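PDB 1VMB: small ribosomal subunit protein bS6, which probably binds 16S ribosomal RNA together with protein bS18, as a structural component of the small ribosomal subunit. Local coordinates for residues Ser23-Ala28 and Asn95-Thr100; Asn38-Val43 and Val58-Met63; Lys45-Arg50 and Ile81-Asp86. All coordinates share one frame; numbering follows the deposited sequence. Where two conformers were deposited one is given.

Overall arrangement
From the N terminus, strand 19-27 supplies the first half of interaction 1 and helix 33-51 follows, giving both interaction 2 (38-43) and, about two turns later, interaction 3 (45-50). Strand 54-66 closes interaction 2 through 58-63 after 14 intervening residues, and strand 73-85 closes interaction 3 through 81-86; since 58-63 falls between 45-50 and 81-86, the two loops cross. Helix 91-98 finally returns to strand 19-27 in interaction 1, whose loop encloses both others. Together they lay helices 33-51 and 91-98 on one face of the four-stranded antiparallel sheet. The contacts meet through V43, which packs on F25 and F96 of interaction 1 and on I81 of interaction 3.

Interaction 1: Ser23-Ala28 and Asn95-Thr100; sequences SMFIIA and NFYRVT
The hydroxyl of Y97 lies between two side chains of strand 19-27. Its OH is hydrogen-bonded to S23 OG at 2.7 Å, and OG arrives at the edge of the tyrosine ring, close to its plane. On F25 the nearest atom to the same hydroxyl is CD1, 3.3 Å from Y97 OH. The two side chains cross at about a right angle, but their rings meet obliquely, with planes at 39° and centroids 5.8 Å apart; F25 CB packs on Y97 CE1 at 3.7 Å. S23 and F25, two residues apart, face the same side of the strand, and the F25 rotation that sets CG between its backbone N and carbonyl carbon (chi1 57°) places CD1 beside the tyrosine hydroxyl. This is helix-on-sheet packing in the ferredoxin-like fold of bS6, where helix 91-98, the second of the two covering helices, lowers a tyrosine onto a central strand. S23 OG has a further partner in T108 OG1 on strand 103-110, and the Y97 ring stacks with W106 of the same strand. V43 of helix 33-51 packs against F25, and I103 of strand 103-110 touches Y97.

Interaction 2: Asn38-Val43 and Val58-Met63; sequences NLVERV and VERMGM
Bends at chi2 (-77°) and chi3 (-67°) fold the R60 side chain back on itself and bring its CD and NE against V40. On the helix, V40 has CG1 anti to its backbone N (chi1 176°), which leaves CG2 beside that N and aimed at the arginine. V40 CG2 is 3.8 Å from R60 CD and 3.9 Å from R60 NE, and it lies over one face of the guanidinium group. The other methyl group, V40 CG1, serves two neighbours: R60 CD at 4.1 Å and, more loosely, V58 CG1 at 4.4 Å. No hydrogen bond joins the two segments; the contact is van der Waals packing of valine methyls on the arginine CD and one guanidinium face, with the charge of R60 satisfied elsewhere. NH2 forms a salt bridge to E37, one turn before V40 on helix 33-51, and NH1 forms another to D77 on strand 73-85; this probably helps fix the rotation of the guanidinium group against the valine. The strand carries a classic beta bulge at M61-G62, opposite Y78. The contact lies at an edge of the ferredoxin-like sheet, where helix 33-51 reaches the outermost strand 54-66, while V40 also touches T79 of strand 73-85 and F25 of strand 19-27.

Interaction 3: Lys45-Arg50 and Ile81-Asp86; sequences KIIEER and IYFRCD. With EDO (1,2-ethanediol), chain B.
I47 reaches from helix 33-51 to I81 and F83, and its side chain spreads over both from CB outward. One branch at CB is CG2, which sits over a face of the F83 ring in a CH-pi contact, 4.0 Å from the ring centroid and 25° off the normal. It is displaced toward the rim, so F83 CG is the nearest ring atom, 3.7 Å from I47 CG2. The other branch runs through CG1, with CD1 at the tip roughly anti to CA (chi2 161°). There I47 CD1 packs against I81 CG2 at 3.8 Å and also lies 4.0 Å from F83 CD1, touching both residues, with the two isoleucine side chains running antiparallel alongside each other. E49 and R50, on the exposed side, hold a 1,2-ethanediol, probably from the crystallisation liquor: its O2 donates to E49 OE1 at 2.8 Å and accepts from R50 NE at 3.0 Å, while R50 NH2 donates to its O1. Within the ferredoxin-like fold, I47 joins helix 33-51 to strand 73-85 and also touches I55 on strand 54-66 and L93 on helix 91-98, and F83 meets Y21 of strand 19-27.

Interaction 1: Ser23-Ala28 and Asn95-Thr100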
loop_
_atom_site.group_PDB
_atom_site.type_symbol
_atom_site.label_atom_id
_atom_site.label_comp_id
_atom_site.label_asym_id
_atom_site.label_seq_id
_atom_site.Cartn_x
_atom_site.Cartn_y
_atom_site.Cartn_z
ATOM N N SER A 23 -1.593 3.545 0.489
ATOM C CA SER A 23 -2.051 2.233 0.029
ATOM C C SER A 23 -1.745 1.218 1.072
ATOM O O SER A 23 -0.574 1.041 1.448
ATOM C CB SER A 23 -1.375 1.819 -1.296
ATOM O OG SER A 23 -2.037 0.688 -1.855
ATOM N N MET A 24 -2.799 0.565 1.574
ATOM C CA MET A 24 -2.681 -0.466 2.609
ATOM C C MET A 24 -2.933 -1.762 1.902
ATOM O O MET A 24 -3.930 -1.887 1.150
ATOM C CB MET A 24 -3.710 -0.283 3.736
ATOM C CG MET A 24 -3.568 -1.308 4.876
ATOM S SD MET A 24 -4.923 -1.277 6.060
ATOM C CE MET A 24 -5.876 -2.601 5.358
ATOM N N PHE A 25 -2.066 -2.742 2.132
ATOM C CA PHE A 25 -2.280 -4.065 1.574
ATOM C C PHE A 25 -2.020 -5.152 2.630
ATOM O O PHE A 25 -1.158 -4.950 3.497
ATOM C CB PHE A 25 -1.446 -4.291 0.320
ATOM C CG PHE A 25 0.051 -4.113 0.512
ATOM C CD1 PHE A 25 0.665 -2.849 0.496
ATOM C CD2 PHE A 25 0.866 -5.203 0.668
ATOM C CE1 PHE A 25 1.991 -2.737 0.666
ATOM C CE2 PHE A 25 2.217 -5.078 0.850
ATOM C CZ PHE A 25 2.792 -3.836 0.842
ATOM N N ILE A 26 -2.751 -6.278 2.555
ATOM C CA ILE A 26 -2.676 -7.327 3.570
ATOM C C ILE A 26 -2.274 -8.626 2.868
ATOM O O ILE A 26 -2.921 -9.035 1.936
ATOM C CB ILE A 26 -4.065 -7.501 4.259
ATOM C CG1 ILE A 26 -4.519 -6.165 4.849
ATOM C CG2 ILE A 26 -4.056 -8.580 5.292
ATOM C CD1 ILE A 26 -5.894 -6.153 5.431
ATOM N N ILE A 27 -1.212 -9.255 3.336
ATOM C CA ILE A 27 -0.700 -10.484 2.802
ATOM C C ILE A 27 -1.226 -11.634 3.649
ATOM O O ILE A 27 -1.295 -11.589 4.927
ATOM C CB ILE A 27 0.865 -10.459 2.756
ATOM C CG1 ILE A 27 1.404 -9.241 1.948
ATOM C CG2 ILE A 27 1.372 -11.781 2.228
ATOM C CD1 ILE A 27 2.917 -9.004 2.083
ATOM N N ALA A 28 -1.608 -12.684 2.936
ATOM C CA ALA A 28 -2.095 -13.891 3.536
ATOM C C ALA A 28 -1.106 -14.443 4.550
ATOM O O ALA A 28 0.139 -14.452 4.341
ATOM C CB ALA A 28 -2.351 -14.930 2.471
ATOM N N ASN A 95 -3.320 -2.678 -10.706
ATOM C CA ASN A 95 -3.124 -3.867 -11.560
ATOM C C ASN A 95 -2.139 -4.870 -10.985
ATOM O O ASN A 95 -2.345 -6.085 -11.125
ATOM C CB ASN A 95 -2.749 -3.453 -12.967
ATOM C CG ASN A 95 -3.926 -2.863 -13.713
ATOM O OD1 ASN A 95 -5.066 -2.902 -13.239
ATOM N ND2 ASN A 95 -3.663 -2.316 -14.873
ATOM N N PHE A 96 -1.079 -4.427 -10.320
ATOM C CA PHE A 96 -0.194 -5.364 -9.571
ATOM C C PHE A 96 -1.005 -6.133 -8.526
ATOM O O PHE A 96 -0.950 -7.355 -8.426
ATOM C CB PHE A 96 0.973 -4.629 -8.873
ATOM C CG PHE A 96 1.812 -5.551 -8.045
ATOM C CD1 PHE A 96 2.678 -6.352 -8.665
ATOM C CD2 PHE A 96 1.676 -5.597 -6.656
ATOM C CE1 PHE A 96 3.453 -7.247 -7.925
ATOM C CE2 PHE A 96 2.424 -6.533 -5.908
ATOM C CZ PHE A 96 3.299 -7.327 -6.586
ATOM N N TYR A 97 -1.762 -5.406 -7.727
ATOM C CA TYR A 97 -2.579 -6.090 -6.701
ATOM C C TYR A 97 -3.552 -7.106 -7.312
ATOM O O TYR A 97 -3.678 -8.246 -6.811
ATOM C CB TYR A 97 -3.371 -5.052 -5.891
ATOM C CG TYR A 97 -2.604 -4.132 -4.974
ATOM C CD1 TYR A 97 -1.586 -4.591 -4.144
ATOM C CD2 TYR A 97 -2.985 -2.797 -4.837
ATOM C CE1 TYR A 97 -0.899 -3.764 -3.260
ATOM C CE2 TYR A 97 -2.309 -1.957 -3.917
ATOM C CZ TYR A 97 -1.271 -2.434 -3.161
ATOM O OH TYR A 97 -0.672 -1.624 -2.266
ATOM N N ARG A 98 -4.221 -6.733 -8.416
ATOM C CA ARG A 98 -5.178 -7.591 -9.067
ATOM C C ARG A 98 -4.613 -8.957 -9.473
ATOM O O ARG A 98 -5.362 -9.931 -9.566
ATOM C CB ARG A 98 -5.762 -6.893 -10.265
ATOM C CG ARG A 98 -6.695 -5.828 -9.888
ATOM C CD ARG A 98 -7.340 -5.142 -11.061
ATOM N NE ARG A 98 -8.147 -4.033 -10.580
ATOM C CZ ARG A 98 -9.150 -3.487 -11.246
ATOM N NH1 ARG A 98 -9.586 -3.971 -12.412
ATOM N NH2 ARG A 98 -9.775 -2.435 -10.728
ATOM N N VAL A 99 -3.304 -9.035 -9.713
ATOM C CA VAL A 99 -2.677 -10.295 -10.205
ATOM C C VAL A 99 -1.920 -11.085 -9.161
ATOM O O VAL A 99 -1.338 -12.099 -9.489
ATOM C CB VAL A 99 -1.776 -10.038 -11.445
ATOM C CG1 VAL A 99 -2.603 -9.370 -12.577
ATOM C CG2 VAL A 99 -0.516 -9.144 -11.083
ATOM N N THR A 100 -1.969 -10.607 -7.907
ATOM C CA THR A 100 -1.193 -11.129 -6.815
ATOM C C THR A 100 -2.056 -11.698 -5.718
ATOM O O THR A 100 -2.398 -10.969 -4.804
ATOM C CB THR A 100 -0.353 -9.958 -6.265
ATOM O OG1 THR A 100 0.494 -9.459 -7.311
ATOM C CG2 THR A 100 0.628 -10.447 -5.168
#

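Interaction 2: Asn38-Val43 and Val58-Met63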
loop_
_atom_site.group_PDB
_atom_site.type_symbol
_atom_site.label_atom_id
_atom_site.label_comp_id
_atom_site.label_asym_id
_atom_site.label_seq_id
_atom_site.Cartn_x
_atom_site.Cartn_y
_atom_site.Cartn_z
ATOM N N ASN A 38 9.565 -9.847 0.695
ATOM C CA ASN A 38 9.782 -9.668 -0.755
ATOM C C ASN A 38 8.583 -9.029 -1.446
ATOM O O ASN A 38 8.791 -8.207 -2.335
ATOM C CB ASN A 38 10.071 -10.991 -1.455
ATOM C CG ASN A 38 11.348 -11.623 -1.035
ATOM O OD1 ASN A 38 12.152 -11.040 -0.277
ATOM N ND2 ASN A 38 11.555 -12.887 -1.475
ATOM N N LEU A 39 7.358 -9.411 -1.077
ATOM C CA LEU A 39 6.141 -8.818 -1.688
ATOM C C LEU A 39 6.099 -7.341 -1.375
ATOM O O LEU A 39 5.759 -6.483 -2.220
ATOM C CB LEU A 39 4.863 -9.501 -1.196
ATOM C CG LEU A 39 4.451 -10.753 -2.006
ATOM C CD1 LEU A 39 3.475 -11.592 -1.175
ATOM C CD2 LEU A 39 3.833 -10.313 -3.381
ATOM N N VAL A 40 6.427 -6.997 -0.137
ATOM C CA VAL A 40 6.529 -5.569 0.215
ATOM C C VAL A 40 7.489 -4.818 -0.720
ATOM O O VAL A 40 7.148 -3.716 -1.214
ATOM C CB VAL A 40 6.901 -5.378 1.682
ATOM C CG1 VAL A 40 7.102 -3.852 1.962
ATOM C CG2 VAL A 40 5.773 -5.929 2.579
ATOM N N GLU A 41 8.642 -5.404 -0.950
ATOM C CA GLU A 41 9.670 -4.816 -1.827
ATOM C C GLU A 41 9.131 -4.696 -3.255
ATOM O O GLU A 41 9.406 -3.683 -3.929
ATOM C CB GLU A 41 10.938 -5.597 -1.706
ATOM C CG GLU A 41 11.615 -5.530 -0.333
ATOM C CD GLU A 41 11.923 -4.100 0.113
ATOM O OE1 GLU A 41 12.381 -3.280 -0.716
ATOM O OE2 GLU A 41 11.670 -3.776 1.304
ATOM N N ARG A 42 8.318 -5.659 -3.696
ATOM C CA ARG A 42 7.771 -5.599 -5.044
ATOM C C ARG A 42 6.785 -4.447 -5.144
ATOM O O ARG A 42 6.807 -3.692 -6.121
ATOM C CB ARG A 42 7.082 -6.891 -5.426
ATOM C CG ARG A 42 8.046 -8.010 -5.583
ATOM C CD ARG A 42 7.315 -9.248 -6.080
ATOM N NE ARG A 42 8.202 -10.391 -6.284
ATOM C CZ ARG A 42 8.307 -11.341 -5.374
ATOM N NH1 ARG A 42 7.597 -11.258 -4.220
ATOM N NH2 ARG A 42 9.085 -12.367 -5.570
ATOM N N VAL A 43 5.944 -4.289 -4.117
ATOM C CA VAL A 43 5.014 -3.145 -4.126
ATOM C C VAL A 43 5.768 -1.826 -4.192
ATOM O O VAL A 43 5.378 -0.939 -4.970
ATOM C CB VAL A 43 3.972 -3.225 -2.954
ATOM C CG1 VAL A 43 3.141 -1.992 -2.914
ATOM C CG2 VAL A 43 3.046 -4.457 -3.076
ATOM N N VAL A 58 6.993 3.708 4.776
ATOM C CA VAL A 58 6.499 2.327 4.703
ATOM C C VAL A 58 6.294 1.931 6.175
ATOM O O VAL A 58 7.231 2.012 6.980
ATOM C CB VAL A 58 7.485 1.420 4.001
ATOM C CG1 VAL A 58 7.021 -0.009 4.033
ATOM C CG2 VAL A 58 7.700 1.870 2.526
ATOM N N GLU A 59 5.051 1.620 6.544
ATOM C CA GLU A 59 4.736 1.167 7.905
ATOM C C GLU A 59 4.428 -0.314 7.832
ATOM O O GLU A 59 3.366 -0.698 7.315
ATOM C CB GLU A 59 3.491 1.880 8.492
ATOM C CG GLU A 59 3.643 3.381 8.681
ATOM C CD GLU A 59 2.418 4.092 9.290
ATOM O OE1 GLU A 59 1.258 3.640 9.120
ATOM O OE2 GLU A 59 2.646 5.155 9.925
ATOM N N ARG A 60 5.320 -1.132 8.348
ATOM C CA ARG A 60 5.087 -2.576 8.445
ATOM C C ARG A 60 4.334 -2.838 9.747
ATOM O O ARG A 60 4.939 -2.926 10.812
ATOM C CB ARG A 60 6.392 -3.365 8.412
ATOM C CG ARG A 60 7.050 -3.359 7.007
ATOM C CD ARG A 60 6.415 -4.287 5.998
ATOM N NE ARG A 60 6.606 -5.685 6.367
ATOM C CZ ARG A 60 5.656 -6.496 6.824
ATOM N NH1 ARG A 60 4.398 -6.075 6.979
ATOM N NH2 ARG A 60 5.968 -7.755 7.158
ATOM N N MET A 61 3.008 -2.967 9.648
ATOM C CA MET A 61 2.172 -3.150 10.840
ATOM C C MET A 61 2.192 -4.576 11.397
ATOM O O MET A 61 1.924 -4.797 12.587
ATOM C CB MET A 61 0.737 -2.710 10.552
ATOM C CG MET A 61 0.612 -1.270 10.163
ATOM S SD MET A 61 -1.135 -0.936 9.700
ATOM C CE MET A 61 -1.217 0.788 10.209
ATOM N N GLY A 62 2.551 -5.521 10.562
ATOM C CA GLY A 62 2.696 -6.897 10.979
ATOM C C GLY A 62 1.330 -7.600 11.043
ATOM O O GLY A 62 0.322 -7.117 10.533
ATOM N N MET A 63 1.344 -8.770 11.664
ATOM C CA MET A 63 0.137 -9.640 11.675
ATOM C C MET A 63 -0.960 -9.059 12.570
ATOM O O MET A 63 -0.711 -8.605 13.692
ATOM C CB MET A 63 0.516 -11.080 12.112
ATOM C CG MET A 63 -0.537 -12.166 11.631
ATOM S SD MET A 63 -0.505 -12.526 9.865
ATOM C CE MET A 63 1.055 -13.340 9.679
#

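Interaction 3: Lys45-Arg50 and Ile81-Asp86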
loop_
_atom_site.group_PDB
_atom_site.type_symbol
_atom_site.label_atom_id
_atom_site.label_comp_id
_atom_site.label_asym_id
_atom_site.label_seq_id
_atom_site.Cartn_x
_atom_site.Cartn_y
_atom_site.Cartn_z
ATOM N N LYS A 45 8.660 -1.212 -5.459
ATOM C CA LYS A 45 9.194 -1.050 -6.805
ATOM C C LYS A 45 8.118 -0.715 -7.846
ATOM O O LYS A 45 8.338 0.098 -8.790
ATOM C CB LYS A 45 9.952 -2.312 -7.216
ATOM C CG LYS A 45 11.377 -2.402 -6.610
ATOM C CD LYS A 45 12.254 -1.303 -7.115
ATOM C CE LYS A 45 13.636 -1.471 -6.671
ATOM N NZ LYS A 45 14.573 -0.529 -7.355
ATOM N N ILE A 46 6.935 -1.286 -7.691
ATOM C CA ILE A 46 5.812 -0.914 -8.570
ATOM C C ILE A 46 5.468 0.594 -8.434
ATOM O O ILE A 46 5.288 1.300 -9.445
ATOM C CB ILE A 46 4.567 -1.757 -8.297
ATOM C CG1 ILE A 46 4.829 -3.219 -8.692
ATOM C CG2 ILE A 46 3.371 -1.197 -9.018
ATOM C CD1 ILE A 46 4.923 -3.443 -10.120
ATOM N N ILE A 47 5.359 1.063 -7.197
ATOM C CA ILE A 47 5.144 2.494 -6.954
ATOM C C ILE A 47 6.286 3.349 -7.540
ATOM O O ILE A 47 6.014 4.356 -8.247
ATOM C CB ILE A 47 4.884 2.765 -5.455
ATOM C CG1 ILE A 47 3.572 2.111 -5.003
ATOM C CG2 ILE A 47 4.875 4.276 -5.142
ATOM C CD1 ILE A 47 3.497 1.954 -3.486
ATOM N N GLU A 48 7.557 3.003 -7.298
ATOM C CA GLU A 48 8.670 3.780 -7.786
ATOM C C GLU A 48 8.788 3.834 -9.320
ATOM O O GLU A 48 8.953 4.919 -9.901
ATOM C CB GLU A 48 9.980 3.319 -7.114
ATOM C CG GLU A 48 9.980 3.587 -5.603
ATOM C CD GLU A 48 11.102 2.930 -4.794
ATOM O OE1 GLU A 48 11.589 1.869 -5.228
ATOM O OE2 GLU A 48 11.487 3.538 -3.745
ATOM N N GLU A 49 8.744 2.662 -9.946
ATOM C CA GLU A 49 9.083 2.457 -11.342
ATOM C C GLU A 49 7.884 2.527 -12.304
ATOM O O GLU A 49 8.073 2.851 -13.479
ATOM C CB GLU A 49 9.764 1.086 -11.507
ATOM C CG GLU A 49 11.054 1.023 -10.689
ATOM C CD GLU A 49 11.889 -0.229 -10.898
ATOM O OE1 GLU A 49 11.379 -1.234 -11.458
ATOM O OE2 GLU A 49 13.064 -0.179 -10.481
ATOM N N ARG A 50 6.683 2.218 -11.815
ATOM C CA ARG A 50 5.478 2.166 -12.697
ATOM C C ARG A 50 4.457 3.312 -12.412
ATOM O O ARG A 50 4.033 4.014 -13.349
ATOM C CB ARG A 50 4.851 0.777 -12.688
ATOM C CG ARG A 50 5.852 -0.275 -13.153
ATOM C CD ARG A 50 6.409 -0.077 -14.546
ATOM N NE ARG A 50 7.250 -1.239 -14.886
ATOM C CZ ARG A 50 7.539 -1.672 -16.110
ATOM N NH1 ARG A 50 7.035 -1.105 -17.216
ATOM N NH2 ARG A 50 8.317 -2.750 -16.213
ATOM N N ILE A 81 1.776 2.052 2.747
ATOM C CA ILE A 81 2.836 2.810 2.099
ATOM C C ILE A 81 2.243 4.163 1.779
ATOM O O ILE A 81 1.161 4.176 1.195
ATOM C CB ILE A 81 3.331 2.134 0.806
ATOM C CG1 ILE A 81 3.993 0.807 1.145
ATOM C CG2 ILE A 81 4.307 3.018 0.093
ATOM C CD1 ILE A 81 4.346 -0.029 -0.091
ATOM N N TYR A 82 2.927 5.225 2.178
ATOM C CA TYR A 82 2.554 6.588 1.879
ATOM C C TYR A 82 3.445 7.075 0.782
ATOM O O TYR A 82 4.675 6.964 0.896
ATOM C CB TYR A 82 2.709 7.472 3.100
ATOM C CG TYR A 82 1.816 7.007 4.244
ATOM C CD1 TYR A 82 0.515 7.452 4.365
ATOM C CD2 TYR A 82 2.268 6.066 5.137
ATOM C CE1 TYR A 82 -0.330 6.992 5.439
ATOM C CE2 TYR A 82 1.463 5.611 6.221
ATOM C CZ TYR A 82 0.169 6.072 6.351
ATOM O OH TYR A 82 -0.620 5.596 7.415
ATOM N N PHE A 83 2.839 7.585 -0.285
ATOM C CA PHE A 83 3.625 8.044 -1.435
ATOM C C PHE A 83 3.002 9.256 -2.127
ATOM O O PHE A 83 1.850 9.598 -1.911
ATOM C CB PHE A 83 3.853 6.913 -2.451
ATOM C CG PHE A 83 2.598 6.420 -3.123
ATOM C CD1 PHE A 83 1.840 5.447 -2.525
ATOM C CD2 PHE A 83 2.221 6.871 -4.389
ATOM C CE1 PHE A 83 0.714 4.928 -3.152
ATOM C CE2 PHE A 83 1.063 6.348 -5.010
ATOM C CZ PHE A 83 0.317 5.407 -4.382
ATOM N N ARG A 84 3.762 9.884 -3.001
ATOM C CA ARG A 84 3.244 11.062 -3.746
ATOM C C ARG A 84 3.521 10.816 -5.217
ATOM O O ARG A 84 4.550 10.244 -5.599
ATOM C CB ARG A 84 3.837 12.398 -3.258
ATOM C CG ARG A 84 5.268 12.476 -3.115
ATOM C CD ARG A 84 5.782 13.655 -2.219
ATOM N NE ARG A 84 4.984 13.766 -1.009
ATOM C CZ ARG A 84 5.356 14.421 0.077
ATOM N NH1 ARG A 84 6.561 15.001 0.146
ATOM N NH2 ARG A 84 4.543 14.465 1.123
ATOM N N CYS A 85 2.567 11.222 -6.043
ATOM C CA CYS A 85 2.744 11.139 -7.449
ATOM C C CYS A 85 1.752 12.104 -8.095
ATOM O O CYS A 85 1.015 12.764 -7.407
ATOM C CB CYS A 85 2.539 9.715 -7.910
ATOM S SG CYS A 85 0.817 9.170 -7.738
ATOM N N ASP A 86 1.765 12.175 -9.421
ATOM C CA ASP A 86 0.896 13.089 -10.164
ATOM C C ASP A 86 -0.512 12.579 -10.396
ATOM O O ASP A 86 -1.339 13.282 -10.997
ATOM C CB ASP A 86 1.545 13.471 -11.498
ATOM C CG ASP A 86 1.647 12.314 -12.505
ATOM O OD1 ASP A 86 1.112 11.176 -12.317
ATOM O OD2 ASP A 86 2.317 12.510 -13.568
HETATM C C1 EDO B . 7.973 -4.259 -12.154
HETATM O O1 EDO B . 7.950 -4.325 -13.589
HETATM C C2 EDO B . 8.580 -2.973 -11.574
HETATM O O2 EDO B . 8.930 -1.997 -12.575
#